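PDB 4OZU: coronin from Toxoplasma gondii, which probably binds actin filaments, as coronins generally do; this chain is its WD40 domain. Local coordinates for residues F235-A248 with Y260-P273. Numbering follows the deposited sequence. Where two conformers were deposited one is given.
Sequences FTTGFGKMQEREMA and YHAEIDRGSSPLYP
Arg-245 meets Asp-265 where the two outer strands of one WD40 propeller blade, 245-251 and 260-265, pair antiparallel and the chain then crosses to strand 271-275, the innermost of the next blade. The arginine grips the carboxylate side-on: Arg-245 NE gives a 2.7 Å bond to the syn lone pair of Asp-265 OD1, NH2 reaches OD2 at 3.0 Å, and the two planes lie only 24° apart. A bend at chi3 (-67°) turns the guanidinium in against the 266-270 connection, where Arg-245 NH1 also donates to Ser-269 O at 2.8 Å. One face of the group is covered by Gly-267 CA, the opposite face by Leu-271 CD2. Asp-265 OD1 takes a second bond, from Gly-267 N above the carboxylate plane, which closes an Asx turn; Asp-289 OD2 of the next blade forms a salt bridge with Arg-245 NH1. The crossing is thus tied to both blades. At the same point a classic beta bulge lets Ile-264 N and Asp-265 N approach Arg-245 O from one face of its plane.

Ile-264 lays CG1 and CD1 across the Met-247 side chain at about a right angle in the conformer given, Ile-264 CD1 being 3.9 Å from Met-247 CB, while Tyr-295 of the neighbouring blade touches both residues. Beyond the bulge, His-261 swings CG anti to the main-chain nitrogen, which carries NE2 over to Glu-246 OE2. The carboxylate stands upright to the ring (88°) and is met from above its plane; His-213 ND1 is a second partner of OE2. Toward the propeller axis, the Phe-235 ring edge rests on Pro-273 CB. Nearby, Thr-237 OG1 donates to a lone pair of Leu-271 O at 2.6 Å and accepts from a water that in turn takes the Leu-271 N-H, its oxygen 3.0 Å from Leu-271 N.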
ATOM      1  N   PHE A 235     -13.033   1.632   0.795  1.00 17.63           N
ATOM      2  CA  PHE A 235     -13.124   2.108  -0.588  1.00 17.08           C
ATOM      3  C   PHE A 235     -12.815   0.970  -1.545  1.00 19.74           C
ATOM      4  O   PHE A 235     -11.840   0.264  -1.331  1.00 19.96           O
ATOM      5  CB  PHE A 235     -12.134   3.248  -0.821  1.00 18.48           C
ATOM      6  CG  PHE A 235     -12.162   3.816  -2.221  1.00 16.72           C
ATOM      7  CD1 PHE A 235     -13.132   4.732  -2.592  1.00 20.83           C
ATOM      8  CD2 PHE A 235     -11.198   3.453  -3.152  1.00 18.74           C
ATOM      9  CE1 PHE A 235     -13.148   5.270  -3.866  1.00 23.13           C
ATOM     10  CE2 PHE A 235     -11.215   3.983  -4.428  1.00 20.41           C
ATOM     11  CZ  PHE A 235     -12.190   4.897  -4.782  1.00 22.03           C
ATOM     12  N   THR A 236     -13.624   0.787  -2.589  1.00 21.81           N
ATOM     13  CA  THR A 236     -13.320  -0.219  -3.606  1.00 18.41           C
ATOM     14  C   THR A 236     -13.282   0.376  -4.995  1.00 19.16           C
ATOM     15  O   THR A 236     -13.963   1.364  -5.278  1.00 21.48           O
ATOM     16  CB  THR A 236     -14.348  -1.382  -3.628  1.00 25.44           C
ATOM     17  OG1 THR A 236     -15.658  -0.864  -3.889  1.00 22.28           O
ATOM     18  CG2 THR A 236     -14.348  -2.138  -2.319  1.00 26.77           C
ATOM     19  N   THR A 237     -12.453  -0.235  -5.840  1.00 19.53           N
ATOM     20  CA  THR A 237     -12.493  -0.038  -7.283  1.00 18.38           C
ATOM     21  C   THR A 237     -12.907  -1.345  -7.913  1.00 19.25           C
ATOM     22  O   THR A 237     -12.680  -2.410  -7.348  1.00 24.10           O
ATOM     23  CB  THR A 237     -11.135   0.362  -7.871  1.00 24.39           C
ATOM     24  OG1 THR A 237     -10.221  -0.732  -7.718  1.00 23.33           O
ATOM     25  CG2 THR A 237     -10.581   1.597  -7.187  1.00 24.44           C
ATOM     26  N   GLY A 238     -13.479  -1.269  -9.099  1.00 20.28           N
ATOM     27  CA  GLY A 238     -13.887  -2.465  -9.794  1.00 21.37           C
ATOM     28  C   GLY A 238     -14.503  -2.113 -11.120  1.00 22.86           C
ATOM     29  O   GLY A 238     -14.268  -1.029 -11.662  1.00 26.56           O
ATOM     30  N   PHE A 239     -15.294  -3.037 -11.642  1.00 23.88           N
ATOM     31  CA  PHE A 239     -15.875  -2.875 -12.961  1.00 25.62           C
ATOM     32  C   PHE A 239     -17.387  -3.044 -12.900  1.00 27.72           C
ATOM     33  O   PHE A 239     -17.903  -3.891 -12.163  1.00 25.67           O
ATOM     34  CB  PHE A 239     -15.249  -3.874 -13.931  1.00 27.58           C
ATOM     35  CG  PHE A 239     -13.778  -3.651 -14.158  1.00 27.05           C
ATOM     36  CD1 PHE A 239     -12.852  -4.020 -13.196  1.00 25.82           C
ATOM     37  CD2 PHE A 239     -13.324  -3.062 -15.328  1.00 39.91           C
ATOM     38  CE1 PHE A 239     -11.495  -3.809 -13.397  1.00 25.99           C
ATOM     39  CE2 PHE A 239     -11.968  -2.855 -15.540  1.00 39.75           C
ATOM     40  CZ  PHE A 239     -11.054  -3.228 -14.573  1.00 30.44           C
ATOM     41  N   GLY A 240     -18.094  -2.215 -13.659  1.00 27.05           N
ATOM     42  CA  GLY A 240     -19.537  -2.323 -13.764  1.00 27.94           C
ATOM     43  C   GLY A 240     -19.937  -3.429 -14.720  1.00 29.71           C
ATOM     44  O   GLY A 240     -19.079  -4.087 -15.319  1.00 30.30           O
ATOM     45  N   LYS A 241     -21.245  -3.621 -14.875  1.00 30.77           N
ATOM     46  CA  LYS A 241     -21.780  -4.676 -15.731  1.00 32.65           C
ATOM     47  C   LYS A 241     -21.321  -4.512 -17.177  1.00 34.47           C
ATOM     48  O   LYS A 241     -21.238  -5.488 -17.923  1.00 39.16           O
ATOM     49  CB  LYS A 241     -23.312  -4.683 -15.669  1.00 35.50           C
ATOM     50  CG  LYS A 241     -23.930  -6.071 -15.606  1.00 84.20           C
ATOM     51  CD  LYS A 241     -25.064  -6.138 -14.587  1.00 92.90           C
ATOM     52  CE  LYS A 241     -26.278  -5.337 -15.034  1.00 88.19           C
ATOM     53  NZ  LYS A 241     -27.365  -5.358 -14.014  1.00 76.81           N
ATOM     54  N   MET A 242     -21.025  -3.276 -17.564  1.00 35.31           N
ATOM     55  CA  MET A 242     -20.557  -2.981 -18.914  1.00 37.20           C
ATOM     56  C   MET A 242     -19.035  -2.858 -18.954  1.00 36.44           C
ATOM     57  O   MET A 242     -18.472  -2.331 -19.913  1.00 38.86           O
ATOM     58  CB  MET A 242     -21.216  -1.700 -19.423  1.00 38.31           C
ATOM     59  CG  MET A 242     -22.733  -1.823 -19.528  1.00 41.18           C
ATOM     60  SD  MET A 242     -23.524  -0.433 -20.355  1.00 46.66           S
ATOM     61  CE  MET A 242     -23.093   0.913 -19.257  1.00 45.35           C
ATOM     62  N   GLN A 243     -18.388  -3.361 -17.906  1.00 33.75           N
ATOM     63  CA  GLN A 243     -16.928  -3.385 -17.791  1.00 41.27           C
ATOM     64  C   GLN A 243     -16.290  -1.996 -17.751  1.00 41.03           C
ATOM     65  O   GLN A 243     -15.100  -1.850 -18.034  1.00 50.03           O
ATOM     66  CB  GLN A 243     -16.319  -4.197 -18.940  1.00 41.23           C
ATOM     67  CG  GLN A 243     -16.735  -5.660 -18.937  1.00 42.31           C
ATOM     68  CD  GLN A 243     -16.091  -6.448 -17.808  1.00 80.71           C
ATOM     69  OE1 GLN A 243     -15.364  -5.895 -16.982  1.00118.05           O
ATOM     70  NE2 GLN A 243     -16.352  -7.748 -17.771  1.00 81.45           N
ATOM     71  N   GLU A 244     -17.066  -0.981 -17.383  1.00 38.19           N
ATOM     72  CA  GLU A 244     -16.501   0.341 -17.131  1.00 34.75           C
ATOM     73  C   GLU A 244     -15.849   0.345 -15.751  1.00 32.29           C
ATOM     74  O   GLU A 244     -16.276  -0.392 -14.867  1.00 27.76           O
ATOM     75  CB  GLU A 244     -17.568   1.438 -17.232  1.00 43.67           C
ATOM     76  CG  GLU A 244     -18.581   1.510 -16.082  1.00 48.65           C
ATOM     77  CD  GLU A 244     -19.786   0.607 -16.292  1.00 71.73           C
ATOM     78  OE1 GLU A 244     -19.605  -0.556 -16.716  1.00 40.97           O
ATOM     79  OE2 GLU A 244     -20.922   1.066 -16.036  1.00 87.20           O
ATOM     80  N   ARG A 245     -14.822   1.167 -15.558  1.00 29.15           N
ATOM     81  CA  ARG A 245     -14.169   1.244 -14.253  1.00 27.09           C
ATOM     82  C   ARG A 245     -14.945   2.187 -13.340  1.00 26.08           C
ATOM     83  O   ARG A 245     -15.357   3.273 -13.746  1.00 28.80           O
ATOM     84  CB  ARG A 245     -12.707   1.691 -14.390  1.00 27.29           C
ATOM     85  CG  ARG A 245     -11.890   0.745 -15.273  1.00 28.31           C
ATOM     86  CD  ARG A 245     -10.383   0.865 -15.077  1.00 28.04           C
ATOM     87  NE  ARG A 245      -9.857   2.152 -15.516  1.00 31.36           N
ATOM     88  CZ  ARG A 245      -8.565   2.410 -15.685  1.00 29.98           C
ATOM     89  NH1 ARG A 245      -7.660   1.464 -15.457  1.00 30.22           N
ATOM     90  NH2 ARG A 245      -8.176   3.610 -16.096  1.00 31.42           N
ATOM     91  N   GLU A 246     -15.157   1.744 -12.107  1.00 23.83           N
ATOM     92  CA  GLU A 246     -15.976   2.481 -11.160  1.00 23.04           C
ATOM     93  C   GLU A 246     -15.453   2.307  -9.744  1.00 23.36           C
ATOM     94  O   GLU A 246     -14.529   1.534  -9.501  1.00 26.25           O
ATOM     95  CB  GLU A 246     -17.427   2.014 -11.243  1.00 28.29           C
ATOM     96  CG  GLU A 246     -17.583   0.523 -11.031  1.00 30.47           C
ATOM     97  CD  GLU A 246     -19.021   0.065 -11.136  1.00 30.08           C
ATOM     98  OE1 GLU A 246     -19.756   0.599 -11.993  1.00 27.11           O
ATOM     99  OE2 GLU A 246     -19.417  -0.822 -10.350  1.00 25.34           O
ATOM    100  N   MET A 247     -16.060   3.013  -8.803  0.77 21.39           N
ATOM    101  CA  MET A 247     -15.614   2.966  -7.422  0.77 21.97           C
ATOM    102  C   MET A 247     -16.788   3.094  -6.474  0.77 22.70           C
ATOM    103  O   MET A 247     -17.867   3.545  -6.861  0.77 21.82           O
ATOM    104  CB  MET A 247     -14.611   4.079  -7.144  0.77 24.33           C
ATOM    105  CG  MET A 247     -15.167   5.456  -7.414  0.77 20.76           C
ATOM    106  SD  MET A 247     -13.929   6.756  -7.270  0.77 25.38           S
ATOM    107  CE  MET A 247     -14.849   8.160  -7.895  0.77 22.78           C
ATOM    108  N   ALA A 248     -16.560   2.704  -5.228  1.00 20.31           N
ATOM    109  CA  ALA A 248     -17.591   2.769  -4.210  1.00 19.60           C
ATOM    110  C   ALA A 248     -16.988   3.003  -2.839  1.00 21.77           C
ATOM    111  O   ALA A 248     -15.865   2.579  -2.560  1.00 21.96           O
ATOM    112  CB  ALA A 248     -18.420   1.501  -4.208  1.00 21.10           C
ATOM    113  N   TYR A 260     -21.595   5.693  -1.390  1.00 22.67           N
ATOM    114  CA  TYR A 260     -21.328   6.485  -2.580  1.00 27.26           C
ATOM    115  C   TYR A 260     -20.817   5.555  -3.685  1.00 20.14           C
ATOM    116  O   TYR A 260     -20.058   4.618  -3.414  1.00 21.89           O
ATOM    117  CB  TYR A 260     -20.308   7.588  -2.262  1.00 27.95           C
ATOM    118  CG  TYR A 260     -19.867   8.393  -3.460  1.00 25.77           C
ATOM    119  CD1 TYR A 260     -20.669   9.394  -3.986  1.00 27.35           C
ATOM    120  CD2 TYR A 260     -18.645   8.146  -4.067  1.00 25.06           C
ATOM    121  CE1 TYR A 260     -20.267  10.127  -5.085  1.00 34.56           C
ATOM    122  CE2 TYR A 260     -18.232   8.874  -5.165  1.00 28.87           C
ATOM    123  CZ  TYR A 260     -19.042   9.863  -5.669  1.00 43.15           C
ATOM    124  OH  TYR A 260     -18.615  10.583  -6.762  1.00 37.98           O
ATOM    125  N   HIS A 261     -21.253   5.793  -4.916  1.00 21.37           N
ATOM    126  CA  HIS A 261     -20.823   4.989  -6.059  1.00 25.07           C
ATOM    127  C   HIS A 261     -20.692   5.892  -7.274  1.00 23.03           C
ATOM    128  O   HIS A 261     -21.560   6.736  -7.518  1.00 25.05           O
ATOM    129  CB  HIS A 261     -21.824   3.862  -6.335  1.00 23.92           C
ATOM    130  CG  HIS A 261     -21.432   2.953  -7.462  1.00 43.22           C
ATOM    131  ND1 HIS A 261     -21.680   3.256  -8.784  1.00 47.29           N
ATOM    132  CD2 HIS A 261     -20.824   1.743  -7.461  1.00 50.82           C
ATOM    133  CE1 HIS A 261     -21.233   2.277  -9.551  1.00 58.60           C
ATOM    134  NE2 HIS A 261     -20.710   1.345  -8.772  1.00 53.31           N
ATOM    135  N   ALA A 262     -19.616   5.723  -8.039  1.00 25.89           N
ATOM    136  CA  ALA A 262     -19.419   6.535  -9.237  1.00 30.39           C
ATOM    137  C   ALA A 262     -18.568   5.838 -10.283  1.00 26.33           C
ATOM    138  O   ALA A 262     -17.664   5.064  -9.960  1.00 26.80           O
ATOM    139  CB  ALA A 262     -18.785   7.871  -8.862  1.00 28.95           C
ATOM    140  N   GLU A 263     -18.867   6.126 -11.544  1.00 26.81           N
ATOM    141  CA  GLU A 263     -18.042   5.687 -12.660  1.00 37.76           C
ATOM    142  C   GLU A 263     -16.744   6.494 -12.680  1.00 43.72           C
ATOM    143  O   GLU A 263     -16.733   7.673 -12.320  1.00 33.02           O
ATOM    144  CB  GLU A 263     -18.807   5.844 -13.979  1.00 49.46           C
ATOM    145  CG  GLU A 263     -18.076   5.315 -15.207  1.00 80.20           C
ATOM    146  CD  GLU A 263     -18.918   5.395 -16.472  1.00 76.52           C
ATOM    147  OE1 GLU A 263     -20.159   5.493 -16.359  1.00 61.17           O
ATOM    148  OE2 GLU A 263     -18.339   5.361 -17.579  1.00 94.83           O
ATOM    149  N   ILE A 264     -15.651   5.850 -13.075  1.00 29.03           N
ATOM    150  CA  ILE A 264     -14.365   6.533 -13.214  1.00 33.94           C
ATOM    151  C   ILE A 264     -14.051   6.773 -14.689  1.00 41.41           C
ATOM    152  O   ILE A 264     -13.889   7.916 -15.109  1.00 43.54           O
ATOM    153  CB  ILE A 264     -13.212   5.734 -12.587  1.00 35.56           C
ATOM    154  CG1 ILE A 264     -13.407   5.593 -11.082  1.00 30.56           C
ATOM    155  CG2 ILE A 264     -11.871   6.436 -12.840  1.00 47.61           C
ATOM    156  CD1 ILE A 264     -12.516   4.536 -10.452  1.00 32.27           C
ATOM    157  N   ASP A 265     -13.946   5.693 -15.460  1.00 36.01           N
ATOM    158  CA  ASP A 265     -13.667   5.788 -16.897  1.00 42.84           C
ATOM    159  C   ASP A 265     -13.866   4.437 -17.591  1.00 47.21           C
ATOM    160  O   ASP A 265     -14.439   3.518 -17.004  1.00 33.34           O
ATOM    161  CB  ASP A 265     -12.242   6.310 -17.134  1.00 38.10           C
ATOM    162  CG  ASP A 265     -11.165   5.412 -16.533  1.00 44.28           C
ATOM    163  OD1 ASP A 265     -11.401   4.199 -16.360  1.00 34.17           O
ATOM    164  OD2 ASP A 265     -10.063   5.923 -16.244  1.00 46.22           O
ATOM    165  N   ARG A 266     -13.390   4.321 -18.833  1.00 35.29           N
ATOM    166  CA  ARG A 266     -13.510   3.083 -19.604  1.00 36.42           C
ATOM    167  C   ARG A 266     -12.156   2.415 -19.847  1.00 42.18           C
ATOM    168  O   ARG A 266     -11.917   1.840 -20.912  1.00 40.53           O
ATOM    169  CB  ARG A 266     -14.201   3.355 -20.945  1.00 40.10           C
ATOM    170  CG  ARG A 266     -15.667   3.731 -20.813  1.00 49.24           C
ATOM    171  CD  ARG A 266     -16.474   3.187 -21.982  1.00 78.05           C
ATOM    172  NE  ARG A 266     -17.893   3.522 -21.874  1.00 83.17           N
ATOM    173  CZ  ARG A 266     -18.488   4.537 -22.497  1.00 77.00           C
ATOM    174  NH1 ARG A 266     -17.801   5.345 -23.298  1.00 76.60           N
ATOM    175  NH2 ARG A 266     -19.785   4.743 -22.322  1.00108.71           N
ATOM    176  N   GLY A 267     -11.275   2.483 -18.852  1.00 36.84           N
ATOM    177  CA  GLY A 267      -9.989   1.811 -18.919  1.00 38.75           C
ATOM    178  C   GLY A 267     -10.122   0.314 -18.712  1.00 34.51           C
ATOM    179  O   GLY A 267     -11.219  -0.186 -18.465  1.00 36.91           O
ATOM    180  N   SER A 268      -9.006  -0.406 -18.814  1.00 40.77           N
ATOM    181  CA  SER A 268      -9.023  -1.871 -18.788  1.00 42.47           C
ATOM    182  C   SER A 268      -8.322  -2.452 -17.566  1.00 38.03           C
ATOM    183  O   SER A 268      -8.650  -3.553 -17.124  1.00 43.73           O
ATOM    184  CB  SER A 268      -8.370  -2.424 -20.056  1.00 45.77           C
ATOM    185  OG  SER A 268      -7.042  -1.950 -20.184  1.00 57.77           O
ATOM    186  N   SER A 269      -7.358  -1.717 -17.024  1.00 31.97           N
ATOM    187  CA  SER A 269      -6.575  -2.199 -15.890  1.00 35.43           C
ATOM    188  C   SER A 269      -7.320  -2.069 -14.569  1.00 33.24           C
ATOM    189  O   SER A 269      -7.950  -1.042 -14.313  1.00 30.54           O
ATOM    190  CB  SER A 269      -5.255  -1.432 -15.792  1.00 38.88           C
ATOM    191  OG  SER A 269      -4.415  -1.718 -16.899  1.00 84.61           O
ATOM    192  N   PRO A 270      -7.242  -3.105 -13.715  1.00 28.61           N
ATOM    193  CA  PRO A 270      -7.727  -2.888 -12.350  1.00 25.75           C
ATOM    194  C   PRO A 270      -7.018  -1.704 -11.706  1.00 26.45           C
ATOM    195  O   PRO A 270      -5.842  -1.454 -11.986  1.00 29.92           O
ATOM    196  CB  PRO A 270      -7.392  -4.201 -11.638  1.00 29.53           C
ATOM    197  CG  PRO A 270      -7.375  -5.218 -12.721  1.00 34.34           C
ATOM    198  CD  PRO A 270      -6.866  -4.510 -13.948  1.00 32.10           C
ATOM    199  N   LEU A 271      -7.751  -0.966 -10.887  1.00 23.59           N
ATOM    200  CA  LEU A 271      -7.223   0.225 -10.240  1.00 22.69           C
ATOM    201  C   LEU A 271      -6.862  -0.046  -8.786  1.00 25.36           C
ATOM    202  O   LEU A 271      -7.687  -0.522  -8.004  1.00 26.22           O
ATOM    203  CB  LEU A 271      -8.233   1.371 -10.322  1.00 23.60           C
ATOM    204  CG  LEU A 271      -8.448   1.950 -11.724  1.00 28.02           C
ATOM    205  CD1 LEU A 271      -9.674   2.844 -11.754  1.00 24.62           C
ATOM    206  CD2 LEU A 271      -7.223   2.708 -12.205  1.00 27.33           C
ATOM    207  N   TYR A 272      -5.610   0.244  -8.448  1.00 20.96           N
ATOM    208  CA  TYR A 272      -5.133   0.189  -7.073  1.00 20.16           C
ATOM    209  C   TYR A 272      -5.421   1.509  -6.384  1.00 22.07           C
ATOM    210  O   TYR A 272      -4.929   2.552  -6.826  1.00 25.06           O
ATOM    211  CB  TYR A 272      -3.633  -0.115  -7.031  1.00 20.07           C
ATOM    212  CG  TYR A 272      -3.323  -1.524  -7.466  1.00 21.82           C
ATOM    213  CD1 TYR A 272      -3.313  -2.563  -6.543  1.00 23.25           C
ATOM    214  CD2 TYR A 272      -3.077  -1.826  -8.799  1.00 25.81           C
ATOM    215  CE1 TYR A 272      -3.054  -3.859  -6.932  1.00 24.09           C
ATOM    216  CE2 TYR A 272      -2.812  -3.125  -9.197  1.00 30.67           C
ATOM    217  CZ  TYR A 272      -2.809  -4.135  -8.256  1.00 34.04           C
ATOM    218  OH  TYR A 272      -2.552  -5.426  -8.633  1.00 34.13           O
ATOM    219  N   PRO A 273      -6.234   1.479  -5.317  1.00 20.52           N
ATOM    220  CA  PRO A 273      -6.481   2.686  -4.524  1.00 17.00           C
ATOM    221  C   PRO A 273      -5.418   2.885  -3.451  1.00 18.98           C
ATOM    222  O   PRO A 273      -5.082   1.940  -2.736  1.00 21.61           O
ATOM    223  CB  PRO A 273      -7.850   2.414  -3.900  1.00 21.75           C
ATOM    224  CG  PRO A 273      -7.869   0.934  -3.714  1.00 24.28           C
ATOM    225  CD  PRO A 273      -7.062   0.350  -4.852  1.00 21.28           C
TER
HETATM  226  O   HOH W   1     -10.199  -2.336  -9.966  1.00 20.62           O
HETATM  227  O   HOH W   2     -12.719  -2.997 -19.167  0.98 39.44           O